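Local coordinates for cobalamin biosynthesis protein CobN (Mycobacterium tuberculosis, PDB 7C6O) that serves as the large catalytic subunit of cobaltochelatase, the enzyme that inserts cobalt into a corrin ring during cobalamin biosynthesis, at residues 1024-1029 with 1082-1087; 649-654 with 673-678; 179-184 with 214-219; 734-739 with 787-792. One frame throughout, in Å; residues are numbered along the deposited sequence.

Contact 1: 1024-1029 with 1082-1087; sequences QVYTAW and VATVRA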
loop_
_atom_site.group_PDB
_atom_site.type_symbol
_atom_site.label_atom_id
_atom_site.label_comp_id
_atom_site.label_asym_id
_atom_site.label_seq_id
_atom_site.Cartn_x
_atom_site.Cartn_y
_atom_site.Cartn_z
ATOM N N GLN A 1024 19.923 10.347 16.121
ATOM C CA GLN A 1024 20.853 9.410 15.496
ATOM C C GLN A 1024 20.117 8.216 14.900
ATOM O O GLN A 1024 20.430 7.777 13.786
ATOM C CB GLN A 1024 21.902 8.941 16.506
ATOM C CG GLN A 1024 22.895 7.947 15.919
ATOM C CD GLN A 1024 23.978 7.526 16.896
ATOM O OE1 GLN A 1024 24.013 7.979 18.042
ATOM N NE2 GLN A 1024 24.872 6.650 16.444
ATOM N N VAL A 1025 19.137 7.674 15.623
ATOM C CA VAL A 1025 18.366 6.555 15.087
ATOM C C VAL A 1025 17.521 7.015 13.905
ATOM O O VAL A 1025 17.513 6.380 12.844
ATOM C CB VAL A 1025 17.506 5.915 16.191
ATOM C CG1 VAL A 1025 16.515 4.926 15.586
ATOM C CG2 VAL A 1025 18.397 5.217 17.213
ATOM N N TYR A 1026 16.799 8.128 14.070
ATOM C CA TYR A 1026 16.001 8.671 12.973
ATOM C C TYR A 1026 16.851 8.889 11.727
ATOM O O TYR A 1026 16.436 8.549 10.613
ATOM C CB TYR A 1026 15.340 9.978 13.413
ATOM C CG TYR A 1026 14.469 10.641 12.368
ATOM C CD1 TYR A 1026 15.012 11.521 11.435
ATOM C CD2 TYR A 1026 13.101 10.407 12.328
ATOM C CE1 TYR A 1026 14.219 12.136 10.483
ATOM C CE2 TYR A 1026 12.298 11.021 11.382
ATOM C CZ TYR A 1026 12.863 11.883 10.462
ATOM O OH TYR A 1026 12.070 12.493 9.519
ATOM N N THR A 1027 18.056 9.436 11.902
ATOM C CA THR A 1027 18.926 9.714 10.765
ATOM C C THR A 1027 19.532 8.439 10.191
ATOM O O THR A 1027 19.770 8.358 8.981
ATOM C CB THR A 1027 20.022 10.694 11.185
ATOM O OG1 THR A 1027 19.416 11.850 11.781
ATOM C CG2 THR A 1027 20.849 11.131 9.989
ATOM N N ALA A 1028 19.777 7.433 11.033
ATOM C CA ALA A 1028 20.318 6.173 10.532
ATOM C C ALA A 1028 19.311 5.435 9.660
ATOM O O ALA A 1028 19.705 4.682 8.762
ATOM C CB ALA A 1028 20.753 5.284 11.696
ATOM N N TRP A 1029 18.018 5.631 9.908
ATOM C CA TRP A 1029 16.978 4.952 9.150
ATOM C C TRP A 1029 16.407 5.790 8.017
ATOM O O TRP A 1029 15.829 5.222 7.085
ATOM C CB TRP A 1029 15.832 4.530 10.082
ATOM C CG TRP A 1029 16.176 3.397 11.010
ATOM C CD1 TRP A 1029 17.177 3.370 11.938
ATOM C CD2 TRP A 1029 15.505 2.135 11.108
ATOM N NE1 TRP A 1029 17.174 2.169 12.603
ATOM C CE2 TRP A 1029 16.157 1.393 12.115
ATOM C CE3 TRP A 1029 14.414 1.561 10.446
ATOM C CZ2 TRP A 1029 15.758 0.104 12.470
ATOM C CZ3 TRP A 1029 14.017 0.283 10.804
ATOM C CH2 TRP A 1029 14.689 -0.431 11.806
ATOM N N VAL A 1082 10.200 16.143 14.645
ATOM C CA VAL A 1082 10.287 17.183 15.669
ATOM C C VAL A 1082 11.559 17.015 16.493
ATOM O O VAL A 1082 12.299 17.977 16.728
ATOM C CB VAL A 1082 9.035 17.162 16.565
ATOM C CG1 VAL A 1082 9.205 18.117 17.736
ATOM C CG2 VAL A 1082 7.794 17.513 15.756
ATOM N N ALA A 1083 11.830 15.788 16.942
ATOM C CA ALA A 1083 12.978 15.555 17.813
ATOM C C ALA A 1083 14.292 15.786 17.077
ATOM O O ALA A 1083 15.252 16.309 17.657
ATOM C CB ALA A 1083 12.927 14.137 18.382
ATOM N N THR A 1084 14.353 15.406 15.802
ATOM C CA THR A 1084 15.590 15.566 15.043
ATOM C C THR A 1084 15.900 17.039 14.801
ATOM O O THR A 1084 17.054 17.466 14.933
ATOM C CB THR A 1084 15.490 14.797 13.726
ATOM O OG1 THR A 1084 15.270 13.410 14.007
ATOM C CG2 THR A 1084 16.772 14.944 12.913
ATOM N N VAL A 1085 14.880 17.835 14.468
ATOM C CA VAL A 1085 15.076 19.276 14.330
ATOM C C VAL A 1085 15.510 19.883 15.659
ATOM O O VAL A 1085 16.405 20.737 15.706
ATOM C CB VAL A 1085 13.796 19.943 13.793
ATOM C CG1 VAL A 1085 13.951 21.462 13.757
ATOM C CG2 VAL A 1085 13.450 19.406 12.409
ATOM N N ARG A 1086 14.885 19.454 16.761
ATOM C CA ARG A 1086 15.272 19.972 18.070
ATOM C C ARG A 1086 16.715 19.611 18.396
ATOM O O ARG A 1086 17.468 20.443 18.911
ATOM C CB ARG A 1086 14.329 19.444 19.153
ATOM C CG ARG A 1086 14.585 20.048 20.534
ATOM C CD ARG A 1086 13.600 19.550 21.591
ATOM N NE ARG A 1086 13.672 18.103 21.768
ATOM C CZ ARG A 1086 12.701 17.262 21.431
ATOM N NH1 ARG A 1086 11.573 17.727 20.913
ATOM N NH2 ARG A 1086 12.855 15.957 21.621
ATOM N N ALA A 1087 17.120 18.375 18.092
ATOM C CA ALA A 1087 18.501 17.969 18.337
ATOM C C ALA A 1087 19.477 18.823 17.539
ATOM O O ALA A 1087 20.529 19.224 18.053
ATOM C CB ALA A 1087 18.682 16.490 17.996
#
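The hydroxyl of T1084 lies against the ring of Y1026, with T1084 OG1 3.2 Å from Y1026 CD1 and 3.3 Å from Y1026 CG. This is the heart of a small helix-to-helix contact: helix 1072-1089, the connecting helix of a beta-alpha-beta crossover between the parallel strands 1056-1061 and 1094-1099, meets helix 1019-1030. The two side chains cross at about a right angle, and the hydroxyl approaches the ring obliquely at its root, leaving the phenol end to other partners. CG of Y1026 stands anti to the backbone N (chi1 -179°), which carries the ring toward the other helix. T1084 has its hydroxyl beside the backbone N and its methyl beside the carbonyl carbon. The methyl closes the contact on a second side, where T1084 CG2 is 4.2 Å from T1027 OG1.

No hydrogen bond joins the two segments; each threonine hydroxyl turns back to its own helix: T1084 OG1 bonds to the carbonyl oxygen of G1080, and T1027 OG1 to that of A1023. These polar atoms are therefore satisfied although the contact is largely buried. Further out, helix 1044-1051 packs against both sides, I1044 and M1047 touching T1027 while Y1051 touches T1084. The Y1026 ring also makes a cation-pi contact with R939, on strand 935-940 of the same sheet as the crossover strands. At its far end Y1026 OH is hydrogen-bonded to Y1051 OH.

Contact 2: 649-654 with 673-678; sequences AIRQQI and PEEDSF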
loop_
_atom_site.group_PDB
_atom_site.type_symbol
_atom_site.label_atom_id
_atom_site.label_comp_id
_atom_site.label_asym_id
_atom_site.label_seq_id
_atom_site.Cartn_x
_atom_site.Cartn_y
_atom_site.Cartn_z
ATOM N N ALA A 649 -21.159 36.232 36.845
ATOM C CA ALA A 649 -21.280 35.101 37.760
ATOM C C ALA A 649 -21.148 33.773 37.021
ATOM O O ALA A 649 -20.433 32.871 37.473
ATOM C CB ALA A 649 -22.611 35.169 38.508
ATOM N N ILE A 650 -21.832 33.632 35.884
ATOM C CA ILE A 650 -21.736 32.383 35.136
ATOM C C ILE A 650 -20.372 32.264 34.465
ATOM O O ILE A 650 -19.852 31.154 34.295
ATOM C CB ILE A 650 -22.896 32.268 34.126
ATOM C CG1 ILE A 650 -22.879 30.902 33.434
ATOM C CG2 ILE A 650 -22.847 33.390 33.103
ATOM C CD1 ILE A 650 -23.043 29.735 34.387
ATOM N N ARG A 651 -19.760 33.394 34.091
ATOM C CA ARG A 651 -18.395 33.358 33.575
ATOM C C ARG A 651 -17.431 32.799 34.616
ATOM O O ARG A 651 -16.529 32.020 34.281
ATOM C CB ARG A 651 -17.944 34.755 33.142
ATOM C CG ARG A 651 -18.610 35.313 31.889
ATOM C CD ARG A 651 -17.964 36.644 31.508
ATOM N NE ARG A 651 -18.634 37.321 30.399
ATOM C CZ ARG A 651 -19.209 38.518 30.490
ATOM N NH1 ARG A 651 -19.195 39.179 31.638
ATOM N NH2 ARG A 651 -19.794 39.056 29.427
ATOM N N GLN A 652 -17.604 33.187 35.883
ATOM C CA GLN A 652 -16.742 32.668 36.940
ATOM C C GLN A 652 -16.930 31.167 37.118
ATOM O O GLN A 652 -15.954 30.434 37.318
ATOM C CB GLN A 652 -17.015 33.397 38.257
ATOM C CG GLN A 652 -16.537 34.840 38.292
ATOM C CD GLN A 652 -16.787 35.508 39.633
ATOM O OE1 GLN A 652 -17.272 34.880 40.574
ATOM N NE2 GLN A 652 -16.456 36.792 39.723
ATOM N N GLN A 653 -18.180 30.694 37.063
ATOM C CA GLN A 653 -18.432 29.256 37.143
ATOM C C GLN A 653 -17.730 28.511 36.017
ATOM O O GLN A 653 -17.143 27.443 36.238
ATOM C CB GLN A 653 -19.931 28.971 37.089
ATOM C CG GLN A 653 -20.715 29.374 38.320
ATOM C CD GLN A 653 -22.168 28.947 38.223
ATOM O OE1 GLN A 653 -22.471 27.762 38.082
ATOM N NE2 GLN A 653 -23.075 29.915 38.279
ATOM N N ILE A 654 -17.794 29.052 34.801
ATOM C CA ILE A 654 -17.174 28.395 33.654
ATOM C C ILE A 654 -15.659 28.398 33.791
ATOM O O ILE A 654 -14.995 27.388 33.524
ATOM C CB ILE A 654 -17.635 29.067 32.347
ATOM C CG1 ILE A 654 -19.118 28.779 32.097
ATOM C CG2 ILE A 654 -16.782 28.608 31.167
ATOM C CD1 ILE A 654 -19.698 29.520 30.903
ATOM N N PRO A 673 -9.026 35.346 30.231
ATOM C CA PRO A 673 -9.292 36.488 29.351
ATOM C C PRO A 673 -9.884 37.647 30.136
ATOM O O PRO A 673 -10.490 37.463 31.195
ATOM C CB PRO A 673 -10.298 35.931 28.334
ATOM C CG PRO A 673 -10.153 34.439 28.419
ATOM C CD PRO A 673 -9.797 34.153 29.843
ATOM N N GLU A 674 -9.685 38.856 29.614
ATOM C CA GLU A 674 -10.376 40.011 30.164
ATOM C C GLU A 674 -11.882 39.810 30.060
ATOM O O GLU A 674 -12.379 39.059 29.216
ATOM C CB GLU A 674 -9.976 41.292 29.434
ATOM C CG GLU A 674 -8.705 41.949 29.935
ATOM C CD GLU A 674 -8.424 43.257 29.218
ATOM O OE1 GLU A 674 -8.768 44.329 29.763
ATOM O OE2 GLU A 674 -7.876 43.208 28.097
ATOM N N GLU A 675 -12.612 40.509 30.928
ATOM C CA GLU A 675 -14.052 40.298 31.021
ATOM C C GLU A 675 -14.747 40.587 29.694
ATOM O O GLU A 675 -15.678 39.872 29.306
ATOM C CB GLU A 675 -14.631 41.163 32.139
ATOM C CG GLU A 675 -15.995 40.713 32.640
ATOM C CD GLU A 675 -15.954 39.391 33.398
ATOM O OE1 GLU A 675 -17.039 38.862 33.712
ATOM O OE2 GLU A 675 -14.846 38.882 33.687
ATOM N N ASP A 676 -14.299 41.613 28.972
ATOM C CA ASP A 676 -14.908 41.967 27.696
ATOM C C ASP A 676 -14.340 41.169 26.526
ATOM O O ASP A 676 -14.742 41.401 25.381
ATOM C CB ASP A 676 -14.768 43.476 27.443
ATOM C CG ASP A 676 -13.333 43.911 27.199
ATOM O OD1 ASP A 676 -13.141 44.911 26.476
ATOM O OD2 ASP A 676 -12.402 43.259 27.716
ATOM N N SER A 677 -13.424 40.237 26.784
ATOM C CA SER A 677 -12.996 39.258 25.797
ATOM C C SER A 677 -13.405 37.840 26.171
ATOM O O SER A 677 -13.114 36.905 25.417
ATOM C CB SER A 677 -11.475 39.323 25.605
ATOM O OG SER A 677 -11.092 40.519 24.948
ATOM N N PHE A 678 -14.086 37.663 27.307
ATOM C CA PHE A 678 -14.384 36.324 27.806
ATOM C C PHE A 678 -15.395 35.604 26.920
ATOM O O PHE A 678 -15.234 34.412 26.630
ATOM C CB PHE A 678 -14.897 36.416 29.243
ATOM C CG PHE A 678 -14.846 35.117 29.995
ATOM C CD1 PHE A 678 -13.762 34.811 30.802
ATOM C CD2 PHE A 678 -15.887 34.206 29.904
ATOM C CE1 PHE A 678 -13.711 33.619 31.501
ATOM C CE2 PHE A 678 -15.846 33.013 30.600
ATOM C CZ PHE A 678 -14.754 32.717 31.401
#
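R651 lays its aliphatic chain across the F678 ring, and this is the tightly packed half of the contact. R651 CB sits over one face of the ring, displaced toward the rim and 4.1 Å from the ring centroid, in a CH-pi contact. R651 CG follows at 3.5 Å from F678 CD2. The backbone joins in as well, R651 O lying 3.5 Å from F678 CZ. The arginine runs extended from CG to NE, its methylene groups sliding past the phenylalanine in the opposite direction, and ends beside E675. Both residues are buried where helix 647-660 meets the start of helix 675-694. These helices also touch through I654 on L682, and helix 624-642 packs on I650 and I654, so that the three form a helical bundle.

The outer side is looser and polar. E675, partly exposed, bends at chi2 (69°) and brings its carboxylate to the arginine tip: R651 NH1 donates to E675 OE1 at 3.0 Å. The bond is clearly bent, at 145° through the hydrogen, and the guanidinium and carboxylate planes stand at 90° to each other. Over one face of the guanidinium lies the backbone carbonyl oxygen of E675. Each charged group has a further partner, R651 NE pairing with D679 and E675 OE2 with R672. Positive and negative groups thus alternate from R672 through E675 and R651 to D679, a sequence that would be expected to keep all four ionised.

Contact 3: 179-184 with 214-219; sequences LERPDA and AIEDAG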
loop_
_atom_site.group_PDB
_atom_site.type_symbol
_atom_site.label_atom_id
_atom_site.label_comp_id
_atom_site.label_asym_id
_atom_site.label_seq_id
_atom_site.Cartn_x
_atom_site.Cartn_y
_atom_site.Cartn_z
ATOM N N LEU A 179 1.031 -22.866 -28.056
ATOM C CA LEU A 179 2.425 -23.157 -28.371
ATOM C C LEU A 179 2.609 -24.666 -28.293
ATOM O O LEU A 179 2.567 -25.248 -27.204
ATOM C CB LEU A 179 3.362 -22.432 -27.409
ATOM C CG LEU A 179 4.858 -22.650 -27.644
ATOM C CD1 LEU A 179 5.281 -22.098 -28.998
ATOM C CD2 LEU A 179 5.679 -22.025 -26.526
ATOM N N GLU A 180 2.795 -25.307 -29.445
ATOM C CA GLU A 180 2.847 -26.762 -29.478
ATOM C C GLU A 180 4.151 -27.264 -28.870
ATOM O O GLU A 180 5.242 -26.832 -29.256
ATOM C CB GLU A 180 2.689 -27.270 -30.910
ATOM C CG GLU A 180 1.324 -26.972 -31.525
ATOM C CD GLU A 180 0.176 -27.642 -30.783
ATOM O OE1 GLU A 180 0.409 -28.664 -30.102
ATOM O OE2 GLU A 180 -0.966 -27.145 -30.883
ATOM N N ARG A 181 4.030 -28.170 -27.907
ATOM C CA ARG A 181 5.153 -28.766 -27.203
ATOM C C ARG A 181 4.852 -30.240 -26.986
ATOM O O ARG A 181 3.680 -30.633 -26.945
ATOM C CB ARG A 181 5.398 -28.091 -25.844
ATOM C CG ARG A 181 5.604 -26.588 -25.905
ATOM C CD ARG A 181 5.687 -25.983 -24.509
ATOM N NE ARG A 181 6.891 -26.398 -23.792
ATOM C CZ ARG A 181 6.920 -27.321 -22.837
ATOM N NH1 ARG A 181 5.805 -27.936 -22.464
ATOM N NH2 ARG A 181 8.067 -27.626 -22.247
ATOM N N PRO A 182 5.878 -31.075 -26.847
ATOM C CA PRO A 182 5.631 -32.482 -26.522
ATOM C C PRO A 182 5.002 -32.621 -25.148
ATOM O O PRO A 182 5.274 -31.843 -24.231
ATOM C CB PRO A 182 7.030 -33.112 -26.557
ATOM C CG PRO A 182 7.891 -32.133 -27.284
ATOM C CD PRO A 182 7.314 -30.787 -26.994
ATOM N N ASP A 183 4.142 -33.626 -25.014
ATOM C CA ASP A 183 3.504 -33.926 -23.737
ATOM C C ASP A 183 4.483 -34.720 -22.881
ATOM O O ASP A 183 4.822 -35.862 -23.209
ATOM C CB ASP A 183 2.208 -34.701 -23.957
ATOM C CG ASP A 183 1.349 -34.777 -22.706
ATOM O OD1 ASP A 183 1.895 -34.691 -21.587
ATOM O OD2 ASP A 183 0.117 -34.925 -22.846
ATOM N N ALA A 184 4.938 -34.118 -21.782
ATOM C CA ALA A 184 5.854 -34.789 -20.870
ATOM C C ALA A 184 5.166 -35.835 -20.005
ATOM O O ALA A 184 5.856 -36.590 -19.311
ATOM C CB ALA A 184 6.556 -33.764 -19.976
ATOM N N ALA A 214 9.702 -25.219 -16.273
ATOM C CA ALA A 214 9.643 -25.099 -14.820
ATOM C C ALA A 214 8.335 -25.659 -14.273
ATOM O O ALA A 214 8.314 -26.262 -13.194
ATOM C CB ALA A 214 9.820 -23.638 -14.403
ATOM N N ILE A 215 7.234 -25.461 -15.003
ATOM C CA ILE A 215 5.950 -26.032 -14.599
ATOM C C ILE A 215 6.020 -27.552 -14.604
ATOM O O ILE A 215 5.530 -28.217 -13.681
ATOM C CB ILE A 215 4.829 -25.509 -15.516
ATOM C CG1 ILE A 215 4.584 -24.021 -15.257
ATOM C CG2 ILE A 215 3.552 -26.321 -15.329
ATOM C CD1 ILE A 215 3.725 -23.357 -16.311
ATOM N N GLU A 216 6.636 -28.126 -15.641
ATOM C CA GLU A 216 6.823 -29.573 -15.684
ATOM C C GLU A 216 7.712 -30.050 -14.541
ATOM O O GLU A 216 7.438 -31.088 -13.928
ATOM C CB GLU A 216 7.401 -29.981 -17.043
ATOM C CG GLU A 216 6.365 -29.952 -18.164
ATOM C CD GLU A 216 6.971 -29.811 -19.551
ATOM O OE1 GLU A 216 8.154 -29.422 -19.660
ATOM O OE2 GLU A 216 6.251 -30.084 -20.535
ATOM N N ASP A 217 8.773 -29.298 -14.229
ATOM C CA ASP A 217 9.627 -29.656 -13.099
ATOM C C ASP A 217 8.846 -29.677 -11.793
ATOM O O ASP A 217 9.141 -30.488 -10.906
ATOM C CB ASP A 217 10.801 -28.685 -12.987
ATOM C CG ASP A 217 11.775 -28.809 -14.139
ATOM O OD1 ASP A 217 11.681 -29.798 -14.893
ATOM O OD2 ASP A 217 12.632 -27.912 -14.294
ATOM N N ALA A 218 7.858 -28.796 -11.653
ATOM C CA ALA A 218 6.991 -28.774 -10.482
ATOM C C ALA A 218 5.876 -29.810 -10.552
ATOM O O ALA A 218 5.029 -29.849 -9.653
ATOM C CB ALA A 218 6.389 -27.377 -10.301
ATOM N N GLY A 219 5.851 -30.641 -11.590
ATOM C CA GLY A 219 4.855 -31.682 -11.713
ATOM C C GLY A 219 3.574 -31.271 -12.398
ATOM O O GLY A 219 2.641 -32.083 -12.466
HETATM O O HOH W 1 7.449 -31.158 -22.798
HETATM O O HOH W 2 4.045 -31.332 -20.725
#
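R181 is brought to E216 by a bend at chi3 (68°) that turns the guanidinium toward helix 206-217, while E216, with CG beside its own backbone N, reaches out extended beyond CG to meet it. The two side chains come from opposite directions and join end-on through two nitrogens. R181 NH1 donates to E216 OE2 at 2.9 Å in a nearly straight bond (167° at the hydrogen), and R181 NH2 donates to E216 OE1 at 3.2 Å. Both oxygens lie near the guanidinium plane, but the carboxylate is turned 46° against it, so that the donors arrive from above the carboxylate plane.

The helix carrying E216 connects strands 190-196 and 221-227, parallel neighbours in a mixed sheet, and so forms the middle of a beta-alpha-beta crossover. It ends in a Schellman motif at G219, whose N is 2.9 Å from E216 O. The loop 179-184 runs from strand 176-178, at the edge of this sheet, along the surface beside the helix. R181 NE has a second acidic partner on that helix, E209.

Water extends the grip of E216 along the loop. One molecule donates to both P182 O, at 2.7 Å, and E216 OE2, at 2.8 Å; another links E216 OE2 with A184 N. The methyl group A184 CB lies close to the same carboxylate, 3.7 Å from E216 OE2.

Contact 4: 734-739 with 787-792; sequences PGLRQA and AAVLRF
The backbones of L736 and V789 approach to 6.2 Å between CA atoms, where a short, weakly bonded helical turn at about 736-739 packs on helix 784-801. V789 projects from the longer helix into this turn and, with both its methyl groups engaged, carries the contact. V789 CG1, anti to its backbone N (chi1 175°), meets L736: the nearest pair is L736 CG with V789 CG1 at 3.8 Å, and L736 CB and CD2 flank it. V789 CG2, beside the backbone N, is directed to the start of the turn. There it meets the proline ring, with P734 CD 3.8 Å from V789 CG2, and it lies 3.4 Å from the carbonyl oxygen P734 O. The methyl of A739 borders the same branch more loosely, A739 CB being 4.3 Å from V789 CG2.

The join is wholly apolar between side chains and largely buried, with no hydrogen bond from one segment to the other. L736 is shared with a third helix, since A760 and V764 of helix 750-769 also touch it, which makes the leucine a meeting point within this helical part of the chain.

The turn holds its own shape by two internal bonds. One is the backbone bond from A739 N to G735 O. In the other, Q738 folds its side chain back over the turn, and G735 N donates to Q738 OE1 at 3.0 Å, tilted 28° from the amide carbonyl plane.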
loop_
_atom_site.group_PDB
_atom_site.type_symbol
_atom_site.label_atom_id
_atom_site.label_comp_id
_atom_site.label_asym_id
_atom_site.label_seq_id
_atom_site.Cartn_x
_atom_site.Cartn_y
_atom_site.Cartn_z
ATOM N N PRO A 734 -25.364 14.172 -0.998
ATOM C CA PRO A 734 -24.703 14.957 0.048
ATOM C C PRO A 734 -24.647 14.166 1.351
ATOM O O PRO A 734 -25.173 13.060 1.460
ATOM C CB PRO A 734 -25.609 16.181 0.177
ATOM C CG PRO A 734 -26.971 15.639 -0.115
ATOM C CD PRO A 734 -26.782 14.547 -1.150
ATOM N N GLY A 735 -23.992 14.757 2.347
ATOM C CA GLY A 735 -24.071 14.216 3.687
ATOM C C GLY A 735 -25.481 14.317 4.237
ATOM O O GLY A 735 -26.258 15.197 3.864
ATOM N N LEU A 736 -25.819 13.388 5.133
ATOM C CA LEU A 736 -27.166 13.360 5.692
ATOM C C LEU A 736 -27.471 14.645 6.453
ATOM O O LEU A 736 -28.549 15.231 6.297
ATOM C CB LEU A 736 -27.331 12.148 6.608
ATOM C CG LEU A 736 -28.673 11.408 6.606
ATOM C CD1 LEU A 736 -28.906 10.786 7.964
ATOM C CD2 LEU A 736 -29.851 12.290 6.202
ATOM N N ARG A 737 -26.533 15.100 7.286
ATOM C CA ARG A 737 -26.762 16.326 8.042
ATOM C C ARG A 737 -26.649 17.559 7.153
ATOM O O ARG A 737 -27.252 18.594 7.456
ATOM C CB ARG A 737 -25.790 16.402 9.221
ATOM C CG ARG A 737 -25.830 15.158 10.103
ATOM C CD ARG A 737 -25.109 15.353 11.432
ATOM N NE ARG A 737 -23.750 15.863 11.269
ATOM C CZ ARG A 737 -22.834 15.864 12.232
ATOM N NH1 ARG A 737 -23.121 15.368 13.431
ATOM N NH2 ARG A 737 -21.627 16.358 11.997
ATOM N N GLN A 738 -25.890 17.467 6.058
ATOM C CA GLN A 738 -25.898 18.531 5.058
ATOM C C GLN A 738 -27.280 18.678 4.433
ATOM O O GLN A 738 -27.819 19.787 4.338
ATOM C CB GLN A 738 -24.854 18.248 3.977
ATOM C CG GLN A 738 -23.446 18.690 4.321
ATOM C CD GLN A 738 -22.457 18.371 3.215
ATOM O OE1 GLN A 738 -22.722 17.529 2.354
ATOM N NE2 GLN A 738 -21.311 19.044 3.231
ATOM N N ALA A 739 -27.866 17.559 3.996
ATOM C CA ALA A 739 -29.216 17.586 3.448
ATOM C C ALA A 739 -30.239 18.050 4.473
ATOM O O ALA A 739 -31.332 18.483 4.092
ATOM C CB ALA A 739 -29.598 16.202 2.919
ATOM N N ALA A 787 -34.239 12.503 1.632
ATOM C CA ALA A 787 -34.798 11.254 1.129
ATOM C C ALA A 787 -33.863 10.587 0.129
ATOM O O ALA A 787 -33.784 9.352 0.083
ATOM C CB ALA A 787 -36.169 11.505 0.500
ATOM N N ALA A 788 -33.147 11.379 -0.672
ATOM C CA ALA A 788 -32.189 10.803 -1.610
ATOM C C ALA A 788 -31.030 10.140 -0.876
ATOM O O ALA A 788 -30.508 9.114 -1.327
ATOM C CB ALA A 788 -31.675 11.878 -2.567
ATOM N N VAL A 789 -30.615 10.710 0.258
ATOM C CA VAL A 789 -29.550 10.103 1.050
ATOM C C VAL A 789 -30.031 8.801 1.680
ATOM O O VAL A 789 -29.328 7.784 1.656
ATOM C CB VAL A 789 -29.042 11.090 2.117
ATOM C CG1 VAL A 789 -28.008 10.418 3.014
ATOM C CG2 VAL A 789 -28.455 12.326 1.456
ATOM N N LEU A 790 -31.237 8.816 2.255
ATOM C CA LEU A 790 -31.786 7.601 2.849
ATOM C C LEU A 790 -31.949 6.505 1.804
ATOM O O LEU A 790 -31.743 5.321 2.098
ATOM C CB LEU A 790 -33.125 7.903 3.523
ATOM C CG LEU A 790 -33.092 8.893 4.690
ATOM C CD1 LEU A 790 -34.491 9.107 5.251
ATOM C CD2 LEU A 790 -32.142 8.411 5.775
ATOM N N ARG A 791 -32.324 6.880 0.579
ATOM C CA ARG A 791 -32.440 5.900 -0.495
ATOM C C ARG A 791 -31.072 5.347 -0.872
ATOM O O ARG A 791 -30.933 4.150 -1.147
ATOM C CB ARG A 791 -33.129 6.538 -1.703
ATOM C CG ARG A 791 -33.816 5.560 -2.641
ATOM C CD ARG A 791 -34.978 6.228 -3.385
ATOM N NE ARG A 791 -34.679 7.610 -3.757
ATOM C CZ ARG A 791 -35.340 8.673 -3.304
ATOM N NH1 ARG A 791 -36.360 8.518 -2.469
ATOM N NH2 ARG A 791 -34.991 9.891 -3.696
ATOM N N PHE A 792 -30.051 6.208 -0.882
ATOM C CA PHE A 792 -28.685 5.750 -1.117
ATOM C C PHE A 792 -28.242 4.772 -0.037
ATOM O O PHE A 792 -27.580 3.770 -0.330
ATOM C CB PHE A 792 -27.742 6.952 -1.180
ATOM C CG PHE A 792 -26.290 6.587 -1.314
ATOM C CD1 PHE A 792 -25.779 6.147 -2.523
ATOM C CD2 PHE A 792 -25.431 6.702 -0.231
ATOM C CE1 PHE A 792 -24.440 5.818 -2.649
ATOM C CE2 PHE A 792 -24.093 6.375 -0.350
ATOM C CZ PHE A 792 -23.596 5.934 -1.561
#

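Along the chain the contacts come in the order 3, 2, 4, 1, each closing before the next opens, and all lie within the part of the chain that belongs to the CobN/magnesium chelatase family. None touches another. Contacts 2 and 3 are the farthest apart, about 86 Å between centres and on opposite sides of the chain's centre; contacts 2 and 4 are the nearest pair, at about 40 Å. Contacts 1 and 3 each involve the helix of a beta-alpha-beta crossover, but in different mixed sheets, and their centres are about 55 Å apart. Contacts 2 and 4 join helices of the mainly helical region of about residues 624-874. The four thus lie in well-separated parts of one large subunit.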